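Local atomic coordinates of Ig domain protein, group 2 domain protein (Shewanella frigidimarina, PDB entry 6BG8), a protein that adsorbs its bacterium onto ice and inhibits ice-crystal growth, acting as an ice adhesin whose ice-binding DUF3494 domain is the part described here. Residues M1-A5 and D151-I155; R13-S19 and G33-D39; Q20-T24 and Y44-F48; A98-L102 and V202-S206. All blocks are in the same frame, centred on the assembly; numbering follows the deposited sequence.

Interaction 1 (M1-A5 and D151-I155); sequences MNPLA and DSVFI. With SO4 (sulfate ion), chain C.
The side-chain amide of Asn-2 makes both hydrogen bonds between residues 1-5 and the backbone of 151-155. With CG swung anti to the backbone N (chi1 -159°), its two polar atoms face neighbouring peptide groups. Asn-2 OD1 accepts from Val-153 N at 2.9 Å; the N-H arrives in the carbonyl plane, on a lone pair, in a fairly straight bond (158°). Asn-2 ND2 donates to Asp-151 O, also at 2.9 Å. That oxygen lies close to the plane of the amide, whereas ND2 stands well above the plane of the Asp-151 carbonyl and misses its lone pairs. Held at both atoms, the amide cannot flip without losing both bonds.

The N-terminal residues, which form no strand, lie across the start of strand 154-158 of the beta-solenoid, at 71° to residues 151-155. The strand's own backbone partners are strands 127-131 and 182-186.

Apolar contacts follow at Pro-3 and Ala-5. Pro-3 CB rests on Val-153 CG1 at 3.9 Å and, more loosely, on Ile-155 CD1 at 4.2 Å. The other methyl, Val-153 CG2, meets Ala-5 CB at 4.2 Å. Ile-155 CD1 also lies 3.8 Å from Leu-4 O, a carbonyl hydrogen-bonded to Asn-107.

At the exposed end a sulfate, probably from the crystallisation liquor, takes a hydrogen bond at O2 from Met-1 N (3.0 Å) and another from Arg-126 NH2.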
loop_
_atom_site.group_PDB
_atom_site.type_symbol
_atom_site.label_atom_id
_atom_site.label_comp_id
_atom_site.label_asym_id
_atom_site.label_seq_id
_atom_site.Cartn_x
_atom_site.Cartn_y
_atom_site.Cartn_z
ATOM N N MET A 1 -6.507 -17.053 17.025
ATOM C CA MET A 1 -7.633 -16.622 16.210
ATOM C C MET A 1 -7.154 -15.733 15.076
ATOM O O MET A 1 -6.052 -15.178 15.132
ATOM C CB MET A 1 -8.669 -15.871 17.051
ATOM C CG MET A 1 -9.129 -16.617 18.280
ATOM S SD MET A 1 -9.879 -18.204 17.867
ATOM C CE MET A 1 -11.232 -17.654 16.839
ATOM N N ASN A 2 -7.995 -15.605 14.059
ATOM C CA ASN A 2 -7.695 -14.723 12.943
ATOM C C ASN A 2 -7.488 -13.301 13.452
ATOM O O ASN A 2 -8.320 -12.800 14.221
ATOM C CB ASN A 2 -8.835 -14.746 11.931
ATOM C CG ASN A 2 -8.407 -14.280 10.553
ATOM O OD1 ASN A 2 -7.224 -14.348 10.188
ATOM N ND2 ASN A 2 -9.373 -13.834 9.764
ATOM N N PRO A 3 -6.414 -12.621 13.057
ATOM C CA PRO A 3 -6.263 -11.210 13.440
ATOM C C PRO A 3 -7.405 -10.371 12.893
ATOM O O PRO A 3 -7.978 -10.667 11.839
ATOM C CB PRO A 3 -4.928 -10.809 12.800
ATOM C CG PRO A 3 -4.182 -12.083 12.691
ATOM C CD PRO A 3 -5.201 -13.139 12.400
ATOM N N LEU A 4 -7.735 -9.315 13.629
ATOM C CA LEU A 4 -8.684 -8.319 13.156
ATOM C C LEU A 4 -7.974 -7.371 12.199
ATOM O O LEU A 4 -6.923 -6.815 12.529
ATOM C CB LEU A 4 -9.277 -7.545 14.336
ATOM C CG LEU A 4 -10.272 -6.431 13.990
ATOM C CD1 LEU A 4 -11.512 -7.022 13.315
ATOM C CD2 LEU A 4 -10.668 -5.642 15.241
ATOM N N ALA A 5 -8.518 -7.223 11.002
ATOM C CA ALA A 5 -7.914 -6.309 10.041
ATOM C C ALA A 5 -8.249 -4.869 10.407
ATOM O O ALA A 5 -9.269 -4.605 11.054
ATOM C CB ALA A 5 -8.412 -6.615 8.630
ATOM N N ASP A 151 -10.528 -15.809 4.359
ATOM C CA ASP A 151 -10.574 -14.655 5.248
ATOM C C ASP A 151 -9.311 -14.489 6.082
ATOM O O ASP A 151 -9.243 -13.553 6.887
ATOM C CB ASP A 151 -11.786 -14.758 6.176
ATOM C CG ASP A 151 -13.100 -14.671 5.432
ATOM O OD1 ASP A 151 -13.127 -14.104 4.323
ATOM O OD2 ASP A 151 -14.109 -15.168 5.965
ATOM N N SER A 152 -8.316 -15.363 5.914
ATOM C CA SER A 152 -7.127 -15.309 6.759
ATOM C C SER A 152 -6.404 -13.978 6.606
ATOM O O SER A 152 -6.118 -13.536 5.485
ATOM C CB SER A 152 -6.176 -16.449 6.420
ATOM O OG SER A 152 -6.697 -17.681 6.876
ATOM N N VAL A 153 -6.077 -13.364 7.742
ATOM C CA VAL A 153 -5.461 -12.040 7.795
ATOM C C VAL A 153 -4.005 -12.193 8.212
ATOM O O VAL A 153 -3.691 -12.941 9.148
ATOM C CB VAL A 153 -6.213 -11.109 8.764
ATOM C CG1 VAL A 153 -5.374 -9.860 9.064
ATOM C CG2 VAL A 153 -7.551 -10.711 8.173
ATOM N N PHE A 154 -3.117 -11.490 7.515
ATOM C CA PHE A 154 -1.688 -11.471 7.803
ATOM C C PHE A 154 -1.279 -10.027 8.055
ATOM O O PHE A 154 -1.509 -9.166 7.206
ATOM C CB PHE A 154 -0.868 -12.025 6.630
ATOM C CG PHE A 154 -1.229 -13.424 6.221
ATOM C CD1 PHE A 154 -2.413 -13.690 5.540
ATOM C CD2 PHE A 154 -0.346 -14.464 6.454
ATOM C CE1 PHE A 154 -2.726 -14.991 5.138
ATOM C CE2 PHE A 154 -0.647 -15.759 6.051
ATOM C CZ PHE A 154 -1.846 -16.014 5.389
ATOM N N ILE A 155 -0.661 -9.764 9.205
ATOM C CA ILE A 155 -0.174 -8.431 9.534
ATOM C C ILE A 155 1.300 -8.544 9.864
ATOM O O ILE A 155 1.692 -9.329 10.738
ATOM C CB ILE A 155 -0.950 -7.805 10.700
ATOM C CG1 ILE A 155 -2.399 -7.550 10.275
ATOM C CG2 ILE A 155 -0.279 -6.507 11.155
ATOM C CD1 ILE A 155 -3.332 -7.189 11.420
HETATM S S SO4 C . -5.238 -18.960 13.988
HETATM O O1 SO4 C . -6.634 -18.545 13.937
HETATM O O2 SO4 C . -4.634 -18.646 15.277
HETATM O O3 SO4 C . -5.187 -20.363 13.608
HETATM O O4 SO4 C . -4.389 -18.270 13.047
#

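Interaction 2 (R13-S19 and G33-D39); sequences RFAMLAS and GDLGILD
Arg-13 CG sits between its backbone N and carbonyl carbon (chi1 66°), and a bend at chi3 turns the guanidinium back to Asp-34, whose CG lies beside its own N (chi1 -66°). Arg-13 NE meets Asp-34 OD2 at 2.8 Å in a salt bridge, near the guanidinium plane; NH2 adds a weak bond to the same oxygen. Strands 16-18 and 34-37 are parallel neighbours from successive coils of the beta-solenoid, bonded in turn by Gly-36 N to Met-16 O (3.1 Å), Ala-18 N to Gly-36 O (3.0 Å) and Leu-38 N to Ala-18 O (2.9 Å). At their start the register slips by one residue, a beta bulge: Asp-34 O receives Met-16 N at 3.3 Å, nearly straight (172°), and a weak bond from Ala-15 N. On one face, Met-16 CE lies against Leu-35 CG (3.5 Å), the two side chains running alongside one another. On the other, Gly-36 leaves room for Phe-14 CE1 and Leu-17 CD1. The Phe-14 ring is sandwiched between Arg-13 CG and Leu-17 CD1, and helix 84-103 packs against it. Arg-92 of that helix pairs with Asp-39 OD1, while Asp-39 OD2 accepts Ser-19 OG at 2.7 Å through its anti lone pair.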
loop_
_atom_site.group_PDB
_atom_site.type_symbol
_atom_site.label_atom_id
_atom_site.label_comp_id
_atom_site.label_asym_id
_atom_site.label_seq_id
_atom_site.Cartn_x
_atom_site.Cartn_y
_atom_site.Cartn_z
ATOM N N ARG A 13 -10.403 3.231 -1.076
ATOM C CA ARG A 13 -10.549 3.521 -2.498
ATOM C C ARG A 13 -9.215 3.688 -3.210
ATOM O O ARG A 13 -9.178 3.649 -4.444
ATOM C CB ARG A 13 -11.356 4.806 -2.693
ATOM C CG ARG A 13 -10.627 6.035 -2.182
ATOM C CD ARG A 13 -11.547 7.239 -2.138
ATOM N NE ARG A 13 -11.977 7.562 -3.491
ATOM C CZ ARG A 13 -13.176 8.024 -3.821
ATOM N NH1 ARG A 13 -14.091 8.246 -2.888
ATOM N NH2 ARG A 13 -13.454 8.260 -5.097
ATOM N N PHE A 14 -8.131 3.919 -2.483
ATOM C CA PHE A 14 -6.867 4.270 -3.119
ATOM C C PHE A 14 -6.047 3.029 -3.436
ATOM O O PHE A 14 -5.925 2.122 -2.603
ATOM C CB PHE A 14 -6.042 5.199 -2.231
ATOM C CG PHE A 14 -6.640 6.559 -2.060
ATOM C CD1 PHE A 14 -6.515 7.525 -3.059
ATOM C CD2 PHE A 14 -7.324 6.884 -0.895
ATOM C CE1 PHE A 14 -7.066 8.795 -2.891
ATOM C CE2 PHE A 14 -7.881 8.142 -0.723
ATOM C CZ PHE A 14 -7.754 9.102 -1.722
ATOM N N ALA A 15 -5.494 3.000 -4.649
ATOM C CA ALA A 15 -4.347 2.147 -4.938
ATOM C C ALA A 15 -3.075 2.734 -4.333
ATOM O O ALA A 15 -2.220 2.002 -3.823
ATOM C CB ALA A 15 -4.195 1.984 -6.454
ATOM N N MET A 16 -2.933 4.060 -4.377
ATOM C CA MET A 16 -1.752 4.725 -3.854
ATOM C C MET A 16 -2.157 6.039 -3.214
ATOM O O MET A 16 -2.981 6.779 -3.760
ATOM C CB MET A 16 -0.719 4.982 -4.954
ATOM C CG MET A 16 -0.316 3.730 -5.707
ATOM S SD MET A 16 1.003 4.001 -6.910
ATOM C CE MET A 16 0.373 5.335 -7.890
ATOM N N LEU A 17 -1.558 6.329 -2.066
ATOM C CA LEU A 17 -1.893 7.534 -1.318
ATOM C C LEU A 17 -0.667 7.974 -0.540
ATOM O O LEU A 17 -0.060 7.165 0.167
ATOM C CB LEU A 17 -3.066 7.274 -0.364
ATOM C CG LEU A 17 -3.547 8.418 0.538
ATOM C CD1 LEU A 17 -4.251 9.501 -0.282
ATOM C CD2 LEU A 17 -4.480 7.894 1.627
ATOM N N ALA A 18 -0.309 9.249 -0.656
ATOM C CA ALA A 18 0.879 9.756 0.009
ATOM C C ALA A 18 0.613 11.153 0.553
ATOM O O ALA A 18 -0.259 11.877 0.072
ATOM C CB ALA A 18 2.085 9.781 -0.941
ATOM N N SER A 19 1.388 11.520 1.575
ATOM C CA SER A 19 1.337 12.877 2.107
ATOM C C SER A 19 1.907 13.889 1.117
ATOM O O SER A 19 1.304 14.943 0.875
ATOM C CB SER A 19 2.102 12.942 3.430
ATOM O OG SER A 19 2.309 14.284 3.835
ATOM N N GLY A 33 -7.840 1.451 -8.665
ATOM C CA GLY A 33 -7.794 2.270 -7.468
ATOM C C GLY A 33 -7.480 3.706 -7.824
ATOM O O GLY A 33 -7.006 4.007 -8.921
ATOM N N ASP A 34 -7.728 4.587 -6.865
ATOM C CA ASP A 34 -7.472 6.015 -7.001
ATOM C C ASP A 34 -6.052 6.369 -6.555
ATOM O O ASP A 34 -5.375 5.603 -5.867
ATOM C CB ASP A 34 -8.480 6.813 -6.167
ATOM C CG ASP A 34 -9.895 6.687 -6.687
ATOM O OD1 ASP A 34 -10.068 6.552 -7.914
ATOM O OD2 ASP A 34 -10.833 6.713 -5.872
ATOM N N LEU A 35 -5.616 7.561 -6.946
ATOM C CA LEU A 35 -4.358 8.143 -6.495
ATOM C C LEU A 35 -4.665 9.395 -5.688
ATOM O O LEU A 35 -5.559 10.171 -6.047
ATOM C CB LEU A 35 -3.455 8.504 -7.678
ATOM C CG LEU A 35 -2.426 7.468 -8.142
ATOM C CD1 LEU A 35 -3.052 6.093 -8.354
ATOM C CD2 LEU A 35 -1.715 7.936 -9.417
ATOM N N GLY A 36 -3.928 9.596 -4.602
ATOM C CA GLY A 36 -4.128 10.799 -3.824
ATOM C C GLY A 36 -2.860 11.341 -3.212
ATOM O O GLY A 36 -1.998 10.569 -2.780
ATOM N N ILE A 37 -2.736 12.672 -3.192
ATOM C CA ILE A 37 -1.721 13.383 -2.428
ATOM C C ILE A 37 -2.456 14.226 -1.391
ATOM O O ILE A 37 -3.412 14.935 -1.728
ATOM C CB ILE A 37 -0.831 14.261 -3.332
ATOM C CG1 ILE A 37 -0.099 13.389 -4.365
ATOM C CG2 ILE A 37 0.143 15.061 -2.493
ATOM C CD1 ILE A 37 0.672 14.186 -5.428
ATOM N N LEU A 38 -2.037 14.120 -0.130
ATOM C CA LEU A 38 -2.809 14.706 0.961
ATOM C C LEU A 38 -2.356 16.104 1.358
ATOM O O LEU A 38 -3.193 16.911 1.783
ATOM C CB LEU A 38 -2.738 13.816 2.210
ATOM C CG LEU A 38 -3.288 12.390 2.105
ATOM C CD1 LEU A 38 -2.859 11.585 3.322
ATOM C CD2 LEU A 38 -4.808 12.360 1.974
ATOM N N ASP A 39 -1.058 16.405 1.268
ATOM C CA ASP A 39 -0.528 17.600 1.915
ATOM C C ASP A 39 0.291 18.466 0.971
ATOM O O ASP A 39 1.061 19.310 1.441
ATOM C CB ASP A 39 0.316 17.228 3.140
ATOM C CG ASP A 39 -0.477 16.461 4.174
ATOM O OD1 ASP A 39 -1.483 17.010 4.666
ATOM O OD2 ASP A 39 -0.097 15.315 4.478
HETATM O O HOH W 1 -12.372 7.960 -8.268
#

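Interaction 3 (Q20-T24 and Y44-F48); sequences QAITT and YYAGF
Thr-24 and Phe-48 form the tight end of this contact. The Thr-24 methyl CG2 sits over the middle of the Phe-48 ring, 3.6 Å from its centroid and 10° off the normal, a CH-pi contact. It gets there because OG1 takes the place anti to the backbone N (chi1 -175°), leaving CG2 between N and the carbonyl carbon; OG1 is hydrogen-bonded to Ser-28. Ile-22 O lies at the edge of the same ring, and Ile-22 CG2 is 3.9 Å from Phe-48 CZ. Ile-22 also runs alongside Tyr-45, with Ile-22 CB 4.0 Å from Tyr-45 CE1. Between these side chains the parallel backbones are joined by Ala-46 N to Ile-22 O (3.2 Å) and Thr-24 N to Ala-46 O (2.9 Å). Gly-47, at a positive phi of 93°, brings its CA 3.3 Å from Thr-24 O and turns the chain.

The opposite face is looser. There Thr-23 CG2 meets the small Ala-46 CB at 3.8 Å, and both residues are partly exposed. Toward Gln-20 the pairing fades: exposed Tyr-44 brings CB to 3.2 Å from Gln-20 O, a carbonyl oxygen that is buried without any polar partner in the model.

The short, weakly bonded strand 45-46 is one of the two outer strands of a parallel seven-strand face of the beta-solenoid, with 21-24 between it and 226-229. The Ile-22 side of the pair looks inward: Tyr-45 and Phe-48 pack on strand 34-37, and Phe-57 stacks on Phe-48 while meeting Tyr-45 edge-to-face.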
loop_
_atom_site.group_PDB
_atom_site.type_symbol
_atom_site.label_atom_id
_atom_site.label_comp_id
_atom_site.label_asym_id
_atom_site.label_seq_id
_atom_site.Cartn_x
_atom_site.Cartn_y
_atom_site.Cartn_z
ATOM N N GLN A 20 3.077 13.604 0.543
ATOM C CA GLN A 20 3.851 14.638 -0.145
ATOM C C GLN A 20 3.844 14.511 -1.657
ATOM O O GLN A 20 3.696 15.517 -2.357
ATOM C CB GLN A 20 5.310 14.619 0.335
ATOM C CG GLN A 20 5.500 15.033 1.788
ATOM C CD GLN A 20 5.042 16.436 2.040
ATOM O OE1 GLN A 20 5.599 17.384 1.488
ATOM N NE2 GLN A 20 4.026 16.586 2.894
ATOM N N ALA A 21 4.000 13.303 -2.186
ATOM C CA ALA A 21 4.171 13.155 -3.630
ATOM C C ALA A 21 3.935 11.710 -4.035
ATOM O O ALA A 21 4.157 10.782 -3.252
ATOM C CB ALA A 21 5.571 13.592 -4.083
ATOM N N ILE A 22 3.481 11.539 -5.273
ATOM C CA ILE A 22 3.470 10.243 -5.944
ATOM C C ILE A 22 4.157 10.451 -7.281
ATOM O O ILE A 22 3.779 11.354 -8.039
ATOM C CB ILE A 22 2.055 9.686 -6.141
ATOM C CG1 ILE A 22 1.414 9.393 -4.781
ATOM C CG2 ILE A 22 2.115 8.407 -6.985
ATOM C CD1 ILE A 22 -0.072 9.081 -4.860
ATOM N N THR A 23 5.185 9.661 -7.554
ATOM C CA THR A 23 5.965 9.828 -8.771
ATOM C C THR A 23 6.145 8.491 -9.469
ATOM O O THR A 23 6.085 7.426 -8.847
ATOM C CB THR A 23 7.347 10.437 -8.495
ATOM O OG1 THR A 23 8.208 9.456 -7.910
ATOM C CG2 THR A 23 7.242 11.657 -7.578
ATOM N N THR A 24 6.387 8.569 -10.782
ATOM C CA THR A 24 6.670 7.383 -11.575
ATOM C C THR A 24 7.630 7.734 -12.701
ATOM O O THR A 24 7.626 8.852 -13.234
ATOM C CB THR A 24 5.406 6.745 -12.179
ATOM O OG1 THR A 24 5.759 5.522 -12.838
ATOM C CG2 THR A 24 4.769 7.666 -13.218
ATOM N N TYR A 44 2.765 18.089 -7.290
ATOM C CA TYR A 44 3.665 17.107 -6.711
ATOM C C TYR A 44 3.468 15.708 -7.287
ATOM O O TYR A 44 4.192 14.793 -6.889
ATOM C CB TYR A 44 3.514 17.099 -5.180
ATOM C CG TYR A 44 4.369 18.158 -4.511
ATOM C CD1 TYR A 44 4.047 19.503 -4.603
ATOM C CD2 TYR A 44 5.520 17.807 -3.811
ATOM C CE1 TYR A 44 4.843 20.474 -3.989
ATOM C CE2 TYR A 44 6.316 18.762 -3.204
ATOM C CZ TYR A 44 5.971 20.097 -3.297
ATOM O OH TYR A 44 6.767 21.046 -2.700
ATOM N N TYR A 45 2.511 15.519 -8.204
ATOM C CA TYR A 45 2.515 14.350 -9.076
ATOM C C TYR A 45 3.601 14.531 -10.128
ATOM O O TYR A 45 3.691 15.593 -10.751
ATOM C CB TYR A 45 1.161 14.182 -9.773
ATOM C CG TYR A 45 0.040 13.635 -8.925
ATOM C CD1 TYR A 45 0.037 12.301 -8.515
ATOM C CD2 TYR A 45 -1.031 14.436 -8.557
ATOM C CE1 TYR A 45 -1.007 11.787 -7.744
ATOM C CE2 TYR A 45 -2.078 13.931 -7.783
ATOM C CZ TYR A 45 -2.059 12.605 -7.384
ATOM O OH TYR A 45 -3.094 12.101 -6.618
ATOM N N ALA A 46 4.431 13.506 -10.328
ATOM C CA ALA A 46 5.488 13.565 -11.334
ATOM C C ALA A 46 5.496 12.297 -12.173
ATOM O O ALA A 46 5.366 11.186 -11.647
ATOM C CB ALA A 46 6.870 13.773 -10.697
ATOM N N GLY A 47 5.657 12.470 -13.487
ATOM C CA GLY A 47 5.823 11.360 -14.397
ATOM C C GLY A 47 4.549 10.846 -15.024
ATOM O O GLY A 47 4.621 9.972 -15.900
ATOM N N PHE A 48 3.388 11.348 -14.607
ATOM C CA PHE A 48 2.110 10.873 -15.114
ATOM C C PHE A 48 1.631 11.747 -16.267
ATOM O O PHE A 48 2.087 12.880 -16.461
ATOM C CB PHE A 48 1.060 10.848 -13.999
ATOM C CG PHE A 48 1.383 9.892 -12.890
ATOM C CD1 PHE A 48 1.037 8.555 -12.997
ATOM C CD2 PHE A 48 2.048 10.324 -11.747
ATOM C CE1 PHE A 48 1.332 7.657 -11.970
ATOM C CE2 PHE A 48 2.355 9.440 -10.724
ATOM C CZ PHE A 48 1.995 8.099 -10.838
#

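Interaction 4 (A98-L102 and V202-S206); sequences AYNFL and VFAWS
Tyr-99 reaches from residues 98-102 of helix 84-103 between Phe-203 and Trp-205, its CG anti to the backbone N (chi1 177°). From CB the side chain extends toward the strand end. CD2 passes Phe-203 CB at 4.1 Å, and CE2 lies 3.7 Å from Phe-203 O, which sits at the ring's edge. On the other flank CE1 meets Trp-205 CE3 at 3.5 Å; this indole atom stands over one face of the tyrosine, offset toward the rim. The two rings are oblique, their planes 52° apart. At the tip, OH lies 3.6 Å from Trp-205 CB and takes its hydrogen bond from Arg-185 NH1.

The Phe-203 ring and Tyr-99 run antiparallel past one another, the ring reaching toward Ala-98 and Leu-102. Leu-102 CD1 covers one face in a CH-pi contact, 3.9 Å from the ring centroid, while Ala-98 CB touches Phe-203 CE2 at 3.6 Å. Phe-221, on the neighbouring strand 219-222, stacks on Phe-203. Side chains meet by apolar and aromatic packing, all buried except Trp-205.

The axes of segments 98-102 and 202-204 cross at -92°, 9.3 Å apart. A long helix laid across the parallel strands of a beta-solenoid is the hallmark of the DUF3494 ice-binding fold.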
loop_
_atom_site.group_PDB
_atom_site.type_symbol
_atom_site.label_atom_id
_atom_site.label_comp_id
_atom_site.label_asym_id
_atom_site.label_seq_id
_atom_site.Cartn_x
_atom_site.Cartn_y
_atom_site.Cartn_z
ATOM N N ALA A 98 -5.730 3.981 10.349
ATOM C CA ALA A 98 -5.344 2.638 9.925
ATOM C C ALA A 98 -3.875 2.349 10.225
ATOM O O ALA A 98 -3.533 1.232 10.642
ATOM C CB ALA A 98 -5.633 2.459 8.433
ATOM N N TYR A 99 -2.980 3.312 9.964
ATOM C CA TYR A 99 -1.580 3.109 10.334
ATOM C C TYR A 99 -1.464 2.821 11.827
ATOM O O TYR A 99 -0.747 1.899 12.245
ATOM C CB TYR A 99 -0.718 4.325 9.955
ATOM C CG TYR A 99 0.725 4.142 10.407
ATOM C CD1 TYR A 99 1.119 4.504 11.692
ATOM C CD2 TYR A 99 1.675 3.569 9.569
ATOM C CE1 TYR A 99 2.406 4.302 12.133
ATOM C CE2 TYR A 99 2.980 3.367 10.004
ATOM C CZ TYR A 99 3.334 3.742 11.295
ATOM O OH TYR A 99 4.612 3.565 11.771
ATOM N N ASN A 100 -2.171 3.613 12.645
ATOM C CA ASN A 100 -2.105 3.466 14.096
ATOM C C ASN A 100 -2.651 2.117 14.542
ATOM O O ASN A 100 -2.131 1.514 15.487
ATOM C CB ASN A 100 -2.882 4.593 14.770
ATOM C CG ASN A 100 -2.078 5.876 14.881
ATOM O OD1 ASN A 100 -0.920 5.949 14.452
ATOM N ND2 ASN A 100 -2.701 6.904 15.450
ATOM N N PHE A 101 -3.719 1.647 13.896
ATOM C CA PHE A 101 -4.259 0.328 14.201
ATOM C C PHE A 101 -3.198 -0.741 13.981
ATOM O O PHE A 101 -2.986 -1.615 14.832
ATOM C CB PHE A 101 -5.493 0.074 13.328
ATOM C CG PHE A 101 -6.177 -1.253 13.573
ATOM C CD1 PHE A 101 -5.606 -2.456 13.160
ATOM C CD2 PHE A 101 -7.426 -1.284 14.178
ATOM C CE1 PHE A 101 -6.254 -3.670 13.388
ATOM C CE2 PHE A 101 -8.084 -2.502 14.398
ATOM C CZ PHE A 101 -7.493 -3.688 14.003
ATOM N N LEU A 102 -2.508 -0.674 12.842
ATOM C CA LEU A 102 -1.527 -1.697 12.506
ATOM C C LEU A 102 -0.283 -1.585 13.373
ATOM O O LEU A 102 0.357 -2.603 13.668
ATOM C CB LEU A 102 -1.158 -1.591 11.029
ATOM C CG LEU A 102 -2.223 -2.052 10.032
ATOM C CD1 LEU A 102 -1.828 -1.674 8.602
ATOM C CD2 LEU A 102 -2.443 -3.555 10.146
ATOM N N VAL A 202 0.472 -1.766 1.922
ATOM C CA VAL A 202 1.677 -1.226 2.545
ATOM C C VAL A 202 1.330 0.093 3.229
ATOM O O VAL A 202 0.844 1.024 2.581
ATOM C CB VAL A 202 2.789 -1.031 1.502
ATOM C CG1 VAL A 202 4.034 -0.450 2.143
ATOM C CG2 VAL A 202 3.113 -2.353 0.821
ATOM N N PHE A 203 1.569 0.169 4.537
ATOM C CA PHE A 203 1.447 1.401 5.323
ATOM C C PHE A 203 2.842 1.770 5.829
ATOM O O PHE A 203 3.246 1.372 6.926
ATOM C CB PHE A 203 0.475 1.220 6.490
ATOM C CG PHE A 203 -0.954 1.042 6.070
ATOM C CD1 PHE A 203 -1.396 -0.179 5.566
ATOM C CD2 PHE A 203 -1.865 2.085 6.213
ATOM C CE1 PHE A 203 -2.718 -0.349 5.192
ATOM C CE2 PHE A 203 -3.187 1.923 5.837
ATOM C CZ PHE A 203 -3.612 0.702 5.330
ATOM N N ALA A 204 3.584 2.525 5.017
ATOM C CA ALA A 204 4.910 2.993 5.400
ATOM C C ALA A 204 4.789 4.360 6.054
ATOM O O ALA A 204 4.137 5.255 5.509
ATOM C CB ALA A 204 5.832 3.081 4.184
ATOM N N TRP A 205 5.403 4.519 7.228
ATOM C CA TRP A 205 5.329 5.816 7.891
ATOM C C TRP A 205 6.000 6.892 7.054
ATOM O O TRP A 205 5.488 8.012 6.943
ATOM C CB TRP A 205 5.969 5.762 9.280
ATOM C CG TRP A 205 5.929 7.101 9.945
ATOM C CD1 TRP A 205 6.969 7.982 10.100
ATOM C CD2 TRP A 205 4.781 7.732 10.524
ATOM N NE1 TRP A 205 6.534 9.113 10.751
ATOM C CE2 TRP A 205 5.196 8.987 11.018
ATOM C CE3 TRP A 205 3.441 7.356 10.671
ATOM C CZ2 TRP A 205 4.321 9.865 11.661
ATOM C CZ3 TRP A 205 2.568 8.238 11.318
ATOM C CH2 TRP A 205 3.015 9.473 11.793
ATOM N N SER A 206 7.148 6.572 6.455
ATOM C CA SER A 206 7.869 7.543 5.643
ATOM C C SER A 206 7.478 7.434 4.174
ATOM O O SER A 206 6.553 8.120 3.735
ATOM C CB SER A 206 9.380 7.363 5.809
ATOM O OG SER A 206 9.737 6.003 5.680
#

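In the fold
The four contacts are spread along one solenoid and its flanking helix. Interactions 2 and 3, centres 11 Å apart, are successive sides of the same pair of coils: strand 14-18 leads into 21-24 and 34-37 into 45-46, and Ile-22 CD1 packs 3.2 Å from Gly-36 O. Interactions 1 and 4, centres 16 Å apart, meet on helix 84-103, where Leu-4 O lies 3.3 Å from Phe-101 CE1 and Ile-155 CG2 lies 3.8 Å from Leu-102 CD2. Interactions 1 and 3 are farthest apart, about 33 Å between centres. Closest to the putative ice-binding Thr-212 is interaction 3, with the Thr-24 side chain about 10 Å away; the others lie away from it.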